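Local coordinates for protein MstE (PDB 6SBF) that probably catalyses class II cyclisation of isoprenoid chains, assembling the complex polycyclic scaffolds of merosterols as a single-domain terpene cyclase, at residues 210-215 against 307-312; 263-268 against 350-355; 328-333 against 340-345. The protein carries 1 engineered substitution. All blocks are in the same frame, centred on the assembly; numbering follows the deposited sequence. Where two conformers were deposited one is given.

Interaction 1. Residues 210-215 against 307-312; sequences YWWSDH and SSAYLR
W212 and L311 form a single beta bridge, CA to CA 5.0 Å, where the loop entering helix 215-229 runs beside the start of strand 311-313 in this alpha6-alpha6 barrel. On one side of the bridge R312 N donates to W211 O over 2.8 Å and is nearly straight (170°). On the other, S213 N reaches Y310 O in a weak 3.4 Å bond.

The R312 side chain then doubles back over the loop. Its CG stands between the backbone N and the carbonyl carbon (chi1 77°), and an extended chain carries the guanidinium to Y210. There NE, at 3.1 Å, and NH1 both donate side-on to the one oxygen Y210 O. That oxygen lies in the guanidinium plane, whereas both nitrogens approach it from above its own carbonyl plane, on the same face. W212 O sits over the centre of one guanidinium face, 3.2 Å from R312 CZ, too poorly angled for a bond to NE or NH1. N322 takes a further bond from NH1, and a water joins NH2 to S213 OG, so the rotation of the group is fixed on several sides.

At the bridge itself L311 CD1 sits over the six-membered ring of W212, 4.0 Å from its centroid, a CH-pi contact. The W211 indole carries Y210 CD2 over one face and bonds through NE1 to T149. Farther along, one water bridges D214 OD2 and S308 O, and another ties D214 N and OD2 to Y310 O; these two acceptors, S308 O and Y310 O, flank A309, the centre of an inverse gamma turn. The W211 ring meets R312 O edge-on, CE3 to O 3.3 Å, and that buried oxygen has no hydrogen-bond partner in the model.

Interaction 2. Residues 263-268 against 350-355; sequences GSTFAT and IFTTAT
F266 and F351 meet at an angle, F266 CE1 lying 3.9 Å from F351 CE1, in the plane of the F351 ring and at its edge. The F351 atom approaches F266 obliquely, so the two rings touch at their rims without stacking. Both phenyl groups swing off their helices with CG anti to the backbone N (chi1 -177° in F266), which turns the F266 ring toward helix 350-363. At the edge of that ring, near its plane, sits T355 OG1, 3.6 Å from F266 CE1. This hydroxyl is tied back to its own helix, donating to F351 O over 2.8 Å, and also hydrogen-bonds with Y64 OH. F351 O thus accepts T355 N and T355 OG1 from opposite faces of its carbonyl plane.

Beside the rings two threonines cross at about a right angle, the methyl T352 CG2 pressing on T265 OG1 at 3.4 Å. With T352 CG2 anti to the backbone N, its OG1 turns aside to D346, while T265 OG1 is hydrogen-bonded with S308 OG. The contact itself contains no hydrogen bond; two helix surfaces meet through methyl, phenyl and already bonded hydroxyl groups. The first turn of helix 265-275 is held by S264 at the N-cap, whose OG accepts from A267 N at 3.0 Å.

The backbones come close here, F266 CA to T352 CA 5.7 Å, where the N-terminal turns of helices 265-275 and 350-363 meet within the alpha6-alpha6 barrel fold. Helix 59-69 lies against F266, I350 and A354, helix 18-37 touches I350 and T353, and the loop at S308 bonds to both helix starts.

Interaction 3. Residues 328-333 against 340-345; sequences RYYDEI and EGSIIF
I343 O is gripped twice: Y330 N donates to it over 2.9 Å, close to straight at 166°, and a water donates from 2.9 Å away. The same water accepts from D331 N, which ties the carbonyl to the turn that follows. I343 N in turn gives the shortest direct bond of the contact, 2.8 Å to R328 O, and R328 N closes the pattern on G341 O. Strands 328-329 and 342-344 therefore run parallel, bridged R328 to S342 and Y329 to I343. In this small three-stranded mixed sheet 328-329 is an outer strand and 342-344 the middle one, with 311-313 antiparallel on its other side.

On the sheet face carrying Y329 and I343 the two side chains lie side by side and point the same way. I343 CD1 stands over a face of the Y329 ring, 4.2 Å from its centroid, in a CH-pi contact. I343 CG2, anti to the backbone N, touches ring atom CE2 at 3.6 Å. K259 adds a cation-pi contact to this tyrosine, and Y310 meets it edge-to-face. Past the strand the chain turns into a short 3-10 segment, where Y330 CB packs on I344 CG2 at 3.9 Å and the Y330 ring stacks with F339.

D331 and F345 meet at the more solvent-accessible end of the contact. Carboxylate and phenyl planes stand 81° apart, and D331 OD2 lies 3.2 Å from F345 CE2. A second water links that oxygen to F345 N. Backbone bonds set the register and the Y329-I343 pair packs on one face; the water donating to D331 OD2 is consistent with a charged carboxylate.

In the fold
Interactions 1 and 2 meet directly, their centres about 10 Å apart: S308 OG bonds to T265 OG1 at 2.7 Å and to F266 N, and W212 CH2 packs on F351 CE1 at 3.6 Å. Interaction 3 adjoins interaction 1 through the shared mixed sheet, where L311 O takes a bond of 2.8 Å from I344 N and Y310 CD1 touches Y329 CE2. Interactions 2 and 3 do not touch, their nearest atoms about 7 Å apart, but strand 342-344 leads on to helix 350-363. Interaction 1 thus stands between the barrel helices of interaction 2 and the partly buried sheet of interaction 3, touching both.

Interaction 1. Residues 210-215 against 307-312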
loop_
_atom_site.group_PDB
_atom_site.type_symbol
_atom_site.label_atom_id
_atom_site.label_comp_id
_atom_site.label_asym_id
_atom_site.label_seq_id
_atom_site.Cartn_x
_atom_site.Cartn_y
_atom_site.Cartn_z
ATOM N N TYR A 210 -7.314 1.958 8.322
ATOM C CA TYR A 210 -7.467 1.100 9.487
ATOM C C TYR A 210 -6.095 0.591 9.932
ATOM O O TYR A 210 -5.654 0.895 11.092
ATOM C CB TYR A 210 -8.443 -0.043 9.191
ATOM C CG TYR A 210 -8.760 -0.842 10.434
ATOM C CD1 TYR A 210 -9.733 -0.399 11.315
ATOM C CD2 TYR A 210 -8.068 -2.001 10.748
ATOM C CE1 TYR A 210 -10.014 -1.117 12.466
ATOM C CE2 TYR A 210 -8.336 -2.720 11.906
ATOM C CZ TYR A 210 -9.303 -2.257 12.769
ATOM O OH TYR A 210 -9.539 -2.944 13.925
ATOM N N TRP A 211 -5.384 -0.099 9.043
ATOM C CA TRP A 211 -4.123 -0.788 9.425
ATOM C C TRP A 211 -2.887 0.101 9.352
ATOM O O TRP A 211 -1.815 -0.324 9.734
ATOM C CB TRP A 211 -3.927 -1.981 8.509
ATOM C CG TRP A 211 -4.985 -3.025 8.575
ATOM C CD1 TRP A 211 -5.951 -3.267 7.640
ATOM C CD2 TRP A 211 -5.199 -3.983 9.622
ATOM N NE1 TRP A 211 -6.761 -4.294 8.030
ATOM C CE2 TRP A 211 -6.318 -4.750 9.264
ATOM C CE3 TRP A 211 -4.597 -4.247 10.861
ATOM C CZ2 TRP A 211 -6.818 -5.767 10.059
ATOM C CZ3 TRP A 211 -5.096 -5.258 11.643
ATOM C CH2 TRP A 211 -6.198 -6.016 11.271
ATOM N N TRP A 212 -2.975 1.280 8.797
ATOM C CA TRP A 212 -1.813 2.132 8.545
ATOM C C TRP A 212 -1.865 3.393 9.352
ATOM O O TRP A 212 -2.921 4.040 9.435
ATOM C CB TRP A 212 -1.747 2.505 7.056
ATOM C CG TRP A 212 -1.625 1.308 6.163
ATOM C CD1 TRP A 212 -2.663 0.640 5.613
ATOM C CD2 TRP A 212 -0.453 0.492 5.945
ATOM N NE1 TRP A 212 -2.240 -0.471 4.982
ATOM C CE2 TRP A 212 -0.878 -0.588 5.176
ATOM C CE3 TRP A 212 0.880 0.595 6.313
ATOM C CZ2 TRP A 212 0.012 -1.558 4.733
ATOM C CZ3 TRP A 212 1.751 -0.395 5.946
ATOM C CH2 TRP A 212 1.328 -1.429 5.103
ATOM N N SER A 213 -0.707 3.807 9.818
ATOM C CA SER A 213 -0.557 5.083 10.532
ATOM C C SER A 213 -0.683 6.245 9.547
ATOM O O SER A 213 -1.161 7.332 9.911
ATOM C CB SER A 213 0.848 5.101 11.176
ATOM O OG SER A 213 1.060 4.133 12.183
ATOM N N ASP A 214 -0.148 6.062 8.329
ATOM C CA ASP A 214 0.058 7.210 7.424
ATOM C C ASP A 214 -1.155 7.349 6.506
ATOM O O ASP A 214 -1.345 6.517 5.543
ATOM C CB ASP A 214 1.336 7.013 6.632
ATOM C CG ASP A 214 2.568 6.997 7.518
ATOM O OD1 ASP A 214 2.743 7.970 8.278
ATOM O OD2 ASP A 214 3.356 6.035 7.464
ATOM N N HIS A 215 -1.958 8.399 6.665
ATOM C CA HIS A 215 -3.193 8.615 5.908
ATOM C C HIS A 215 -2.909 8.849 4.417
ATOM O O HIS A 215 -3.852 8.715 3.622
ATOM C CB HIS A 215 -3.935 9.841 6.437
ATOM C CG HIS A 215 -4.290 9.800 7.876
ATOM N ND1 HIS A 215 -4.626 8.620 8.520
ATOM C CD2 HIS A 215 -4.416 10.818 8.776
ATOM C CE1 HIS A 215 -4.909 8.916 9.799
ATOM N NE2 HIS A 215 -4.765 10.242 9.972
ATOM N N SER A 307 13.266 2.069 6.154
ATOM C CA SER A 307 11.948 1.524 6.504
ATOM C C SER A 307 11.099 2.568 7.198
ATOM O O SER A 307 11.556 3.175 8.206
ATOM C CB SER A 307 12.084 0.370 7.358
ATOM O OG SER A 307 12.876 -0.607 6.708
ATOM N N SER A 308 9.877 2.720 6.719
ATOM C CA SER A 308 8.891 3.602 7.369
ATOM C C SER A 308 7.478 3.157 7.100
ATOM O O SER A 308 6.552 3.948 7.279
ATOM C CB SER A 308 9.149 5.080 7.046
ATOM O OG SER A 308 9.093 5.300 5.635
ATOM N N ALA A 309 7.260 1.924 6.647
ATOM C CA ALA A 309 5.922 1.403 6.386
ATOM C C ALA A 309 5.330 0.865 7.678
ATOM O O ALA A 309 5.475 -0.277 8.000
ATOM C CB ALA A 309 5.946 0.376 5.298
ATOM N N TYR A 310 4.679 1.781 8.416
ATOM C CA TYR A 310 4.188 1.498 9.775
ATOM C C TYR A 310 2.813 0.896 9.739
ATOM O O TYR A 310 1.838 1.587 9.351
ATOM C CB TYR A 310 4.290 2.706 10.692
ATOM C CG TYR A 310 5.700 3.126 11.001
ATOM C CD1 TYR A 310 6.584 2.275 11.629
ATOM C CD2 TYR A 310 6.193 4.359 10.665
ATOM C CE1 TYR A 310 7.894 2.655 11.889
ATOM C CE2 TYR A 310 7.480 4.767 10.922
ATOM C CZ TYR A 310 8.359 3.913 11.556
ATOM O OH TYR A 310 9.631 4.323 11.779
ATOM N N LEU A 311 2.738 -0.370 10.130
ATOM C CA LEU A 311 1.542 -1.219 10.144
ATOM C C LEU A 311 1.098 -1.320 11.615
ATOM O O LEU A 311 1.885 -1.806 12.480
ATOM C CB LEU A 311 1.893 -2.582 9.572
ATOM C CG LEU A 311 0.774 -3.598 9.482
ATOM C CD1 LEU A 311 -0.233 -3.172 8.453
ATOM C CD2 LEU A 311 1.375 -4.960 9.141
ATOM N N ARG A 312 -0.111 -0.946 11.887
ATOM C CA ARG A 312 -0.606 -0.999 13.249
ATOM C C ARG A 312 -1.507 -2.185 13.441
ATOM O O ARG A 312 -2.177 -2.649 12.502
ATOM C CB ARG A 312 -1.051 0.376 13.592
ATOM C CG ARG A 312 -2.347 0.667 12.982
ATOM C CD ARG A 312 -2.407 2.203 13.169
ATOM N NE ARG A 312 -3.594 2.633 12.540
ATOM C CZ ARG A 312 -4.139 3.906 12.392
ATOM N NH1 ARG A 312 -5.288 3.955 11.770
ATOM N NH2 ARG A 312 -3.610 5.028 12.813
HETATM O O HOH W 1 -0.888 4.967 14.191
HETATM O O HOH W 2 5.871 6.506 7.922
HETATM O O HOH W 3 1.703 3.870 7.651
#

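Interaction 2. Residues 263-268 against 350-355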
loop_
_atom_site.group_PDB
_atom_site.type_symbol
_atom_site.label_atom_id
_atom_site.label_comp_id
_atom_site.label_asym_id
_atom_site.label_seq_id
_atom_site.Cartn_x
_atom_site.Cartn_y
_atom_site.Cartn_z
ATOM N N GLY A 263 10.770 13.777 8.105
ATOM C CA GLY A 263 10.230 13.188 6.871
ATOM C C GLY A 263 10.176 11.662 6.886
ATOM O O GLY A 263 11.170 10.978 7.175
ATOM N N SER A 264 9.007 11.142 6.523
ATOM C CA SER A 264 8.742 9.712 6.331
ATOM C C SER A 264 8.896 9.361 4.833
ATOM O O SER A 264 8.172 9.956 3.998
ATOM C CB SER A 264 7.371 9.362 6.763
ATOM O OG SER A 264 6.964 8.139 6.194
ATOM N N THR A 265 9.772 8.446 4.488
ATOM C CA THR A 265 9.922 8.024 3.098
ATOM C C THR A 265 8.635 7.414 2.576
ATOM O O THR A 265 8.232 7.735 1.423
ATOM C CB THR A 265 11.129 7.113 2.933
ATOM O OG1 THR A 265 11.056 6.079 3.891
ATOM C CG2 THR A 265 12.440 7.869 3.071
ATOM N N PHE A 266 7.959 6.595 3.343
ATOM C CA PHE A 266 6.700 5.939 2.939
ATOM C C PHE A 266 5.601 6.947 2.723
ATOM O O PHE A 266 4.889 6.909 1.687
ATOM C CB PHE A 266 6.328 4.851 3.949
ATOM C CG PHE A 266 5.108 4.031 3.660
ATOM C CD1 PHE A 266 5.148 3.039 2.684
ATOM C CD2 PHE A 266 3.951 4.167 4.395
ATOM C CE1 PHE A 266 4.036 2.233 2.477
ATOM C CE2 PHE A 266 2.865 3.359 4.248
ATOM C CZ PHE A 266 2.916 2.376 3.269
ATOM N N ALA A 267 5.378 7.835 3.683
ATOM C CA ALA A 267 4.271 8.792 3.592
ATOM C C ALA A 267 4.593 9.744 2.430
ATOM O O ALA A 267 3.656 10.198 1.763
ATOM C CB ALA A 267 4.065 9.522 4.908
ATOM N N THR A 268 5.838 10.138 2.254
ATOM C CA THR A 268 6.217 11.080 1.180
ATOM C C THR A 268 5.976 10.436 -0.204
ATOM O O THR A 268 5.453 11.116 -1.093
ATOM C CB THR A 268 7.656 11.571 1.321
ATOM O OG1 THR A 268 7.777 12.208 2.599
ATOM C CG2 THR A 268 8.065 12.526 0.252
ATOM N N ILE A 350 11.913 -3.610 2.135
ATOM C CA ILE A 350 11.459 -3.976 0.778
ATOM C C ILE A 350 10.125 -3.261 0.491
ATOM O O ILE A 350 9.961 -2.661 -0.592
ATOM C CB ILE A 350 11.345 -5.496 0.707
ATOM C CG1 ILE A 350 12.753 -6.114 0.672
ATOM C CG2 ILE A 350 10.513 -5.919 -0.509
ATOM C CD1 ILE A 350 12.741 -7.646 0.852
ATOM N N PHE A 351 9.218 -3.252 1.463
ATOM C CA PHE A 351 7.890 -2.637 1.273
ATOM C C PHE A 351 8.097 -1.143 1.019
ATOM O O PHE A 351 7.486 -0.582 0.066
ATOM C CB PHE A 351 7.022 -2.936 2.493
ATOM C CG PHE A 351 5.532 -2.845 2.259
ATOM C CD1 PHE A 351 4.840 -1.645 2.379
ATOM C CD2 PHE A 351 4.837 -3.970 1.857
ATOM C CE1 PHE A 351 3.466 -1.651 2.226
ATOM C CE2 PHE A 351 3.475 -3.964 1.692
ATOM C CZ PHE A 351 2.773 -2.798 1.911
ATOM N N THR A 352 8.895 -0.453 1.826
ATOM C CA THR A 352 9.149 0.984 1.635
ATOM C C THR A 352 9.822 1.234 0.287
ATOM O O THR A 352 9.416 2.140 -0.425
ATOM C CB THR A 352 9.974 1.553 2.814
ATOM O OG1 THR A 352 9.269 1.432 4.057
ATOM C CG2 THR A 352 10.267 3.022 2.602
ATOM N N THR A 353 10.887 0.508 0.015
ATOM C CA THR A 353 11.645 0.761 -1.220
ATOM C C THR A 353 10.759 0.581 -2.465
ATOM O O THR A 353 10.861 1.393 -3.380
ATOM C CB THR A 353 12.879 -0.152 -1.235
ATOM O OG1 THR A 353 13.743 0.230 -0.151
ATOM C CG2 THR A 353 13.679 0.033 -2.506
ATOM N N ALA A 354 9.949 -0.456 -2.478
ATOM C CA ALA A 354 9.060 -0.654 -3.635
ATOM C C ALA A 354 8.105 0.524 -3.787
ATOM O O ALA A 354 7.801 0.931 -4.912
ATOM C CB ALA A 354 8.337 -1.965 -3.474
ATOM N N THR A 355 7.585 1.011 -2.668
ATOM C CA THR A 355 6.673 2.156 -2.710
ATOM C C THR A 355 7.375 3.364 -3.300
ATOM O O THR A 355 6.797 4.084 -4.172
ATOM C CB THR A 355 6.169 2.448 -1.299
ATOM O OG1 THR A 355 5.607 1.303 -0.651
ATOM C CG2 THR A 355 5.117 3.528 -1.340
#

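Interaction 3. Residues 328-333 against 340-345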
loop_
_atom_site.group_PDB
_atom_site.type_symbol
_atom_site.label_atom_id
_atom_site.label_comp_id
_atom_site.label_asym_id
_atom_site.label_seq_id
_atom_site.Cartn_x
_atom_site.Cartn_y
_atom_site.Cartn_z
ATOM N N ARG A 328 2.247 2.173 20.509
ATOM C CA ARG A 328 3.678 2.056 20.782
ATOM C C ARG A 328 4.327 1.253 19.644
ATOM O O ARG A 328 3.642 0.441 19.048
ATOM C CB ARG A 328 3.904 1.295 22.083
ATOM C CG ARG A 328 3.394 2.027 23.323
ATOM C CD ARG A 328 3.746 1.282 24.585
ATOM N NE ARG A 328 3.070 -0.009 24.639
ATOM C CZ ARG A 328 3.363 -0.926 25.549
ATOM N NH1 ARG A 328 2.744 -2.095 25.563
ATOM N NH2 ARG A 328 4.280 -0.645 26.452
ATOM N N TYR A 329 5.601 1.460 19.435
ATOM C CA TYR A 329 6.370 0.745 18.400
ATOM C C TYR A 329 6.829 -0.569 19.029
ATOM O O TYR A 329 7.497 -0.533 20.059
ATOM C CB TYR A 329 7.493 1.625 17.844
ATOM C CG TYR A 329 6.884 2.769 17.068
ATOM C CD1 TYR A 329 6.475 3.920 17.717
ATOM C CD2 TYR A 329 6.645 2.634 15.707
ATOM C CE1 TYR A 329 5.845 4.933 17.014
ATOM C CE2 TYR A 329 6.009 3.628 14.990
ATOM C CZ TYR A 329 5.612 4.767 15.658
ATOM O OH TYR A 329 4.956 5.775 15.006
ATOM N N TYR A 330 6.391 -1.699 18.507
ATOM C CA TYR A 330 6.598 -3.051 19.088
ATOM C C TYR A 330 8.077 -3.256 19.421
ATOM O O TYR A 330 8.414 -3.702 20.536
ATOM C CB TYR A 330 6.130 -4.153 18.138
ATOM C CG TYR A 330 6.242 -5.526 18.748
ATOM C CD1 TYR A 330 5.240 -5.997 19.572
ATOM C CD2 TYR A 330 7.286 -6.377 18.424
ATOM C CE1 TYR A 330 5.289 -7.256 20.142
ATOM C CE2 TYR A 330 7.357 -7.642 18.980
ATOM C CZ TYR A 330 6.356 -8.081 19.835
ATOM O OH TYR A 330 6.436 -9.339 20.334
ATOM N N ASP A 331 8.960 -2.856 18.514
ATOM C CA ASP A 331 10.399 -3.132 18.695
ATOM C C ASP A 331 10.997 -2.267 19.811
ATOM O O ASP A 331 12.066 -2.585 20.298
ATOM C CB ASP A 331 11.149 -2.917 17.396
ATOM C CG ASP A 331 10.941 -4.092 16.457
ATOM O OD1 ASP A 331 10.900 -5.249 16.949
ATOM O OD2 ASP A 331 10.760 -3.837 15.260
ATOM N N GLU A 332 10.304 -1.260 20.290
ATOM C CA GLU A 332 10.790 -0.334 21.341
ATOM C C GLU A 332 10.264 -0.705 22.731
ATOM O O GLU A 332 10.657 -0.023 23.702
ATOM C CB GLU A 332 10.325 1.076 20.997
ATOM C CG GLU A 332 10.935 1.574 19.722
ATOM C CD GLU A 332 10.563 2.959 19.294
ATOM O OE1 GLU A 332 10.983 3.297 18.203
ATOM O OE2 GLU A 332 9.832 3.675 20.039
ATOM N N ILE A 333 9.273 -1.599 22.806
ATOM C CA ILE A 333 8.622 -1.950 24.105
ATOM C C ILE A 333 9.614 -2.769 24.924
ATOM O O ILE A 333 10.152 -3.767 24.385
ATOM C CB ILE A 333 7.311 -2.727 23.919
ATOM C CG1 ILE A 333 6.301 -1.924 23.099
ATOM C CG2 ILE A 333 6.758 -3.138 25.288
ATOM C CD1 ILE A 333 5.141 -2.758 22.580
ATOM N N GLU A 340 -1.221 -6.244 20.065
ATOM C CA GLU A 340 -2.387 -5.353 20.077
ATOM C C GLU A 340 -1.954 -4.028 20.684
ATOM O O GLU A 340 -1.326 -4.012 21.754
ATOM C CB GLU A 340 -3.580 -5.930 20.817
ATOM C CG GLU A 340 -4.081 -7.225 20.219
ATOM C CD GLU A 340 -3.335 -8.484 20.643
ATOM O OE1 GLU A 340 -3.644 -9.509 20.055
ATOM O OE2 GLU A 340 -2.415 -8.434 21.497
ATOM N N GLY A 341 -2.294 -2.959 19.981
ATOM C CA GLY A 341 -1.932 -1.599 20.353
ATOM C C GLY A 341 -0.526 -1.242 19.996
ATOM O O GLY A 341 -0.074 -0.170 20.409
ATOM N N SER A 342 0.120 -2.039 19.157
ATOM C CA SER A 342 1.503 -1.750 18.720
ATOM C C SER A 342 1.604 -1.596 17.201
ATOM O O SER A 342 0.638 -1.932 16.491
ATOM C CB SER A 342 2.441 -2.804 19.227
ATOM O OG SER A 342 2.458 -3.905 18.336
ATOM N N ILE A 343 2.734 -1.042 16.821
ATOM C CA ILE A 343 3.078 -0.767 15.430
ATOM C C ILE A 343 4.319 -1.575 15.101
ATOM O O ILE A 343 5.326 -1.510 15.823
ATOM C CB ILE A 343 3.277 0.738 15.233
ATOM C CG1 ILE A 343 2.021 1.513 15.551
ATOM C CG2 ILE A 343 3.777 1.056 13.844
ATOM C CD1 ILE A 343 2.201 3.031 15.508
ATOM N N ILE A 344 4.269 -2.241 13.959
ATOM C CA ILE A 344 5.448 -2.899 13.355
ATOM C C ILE A 344 5.845 -2.206 12.058
ATOM O O ILE A 344 5.094 -1.404 11.532
ATOM C CB ILE A 344 5.173 -4.403 13.217
ATOM C CG1 ILE A 344 4.106 -4.728 12.179
ATOM C CG2 ILE A 344 4.871 -5.016 14.582
ATOM C CD1 ILE A 344 4.173 -6.158 11.778
ATOM N N PHE A 345 7.011 -2.561 11.566
ATOM C CA PHE A 345 7.491 -1.974 10.302
ATOM C C PHE A 345 8.142 -3.053 9.434
ATOM O O PHE A 345 8.310 -4.209 9.826
ATOM C CB PHE A 345 8.427 -0.784 10.569
ATOM C CG PHE A 345 9.723 -1.144 11.234
ATOM C CD1 PHE A 345 10.872 -1.365 10.549
ATOM C CD2 PHE A 345 9.803 -1.093 12.632
ATOM C CE1 PHE A 345 12.060 -1.670 11.175
ATOM C CE2 PHE A 345 10.998 -1.399 13.265
ATOM C CZ PHE A 345 12.121 -1.650 12.524
HETATM O O HOH W 4 8.571 -4.099 13.761
HETATM O O HOH W 5 8.158 -2.039 15.770
#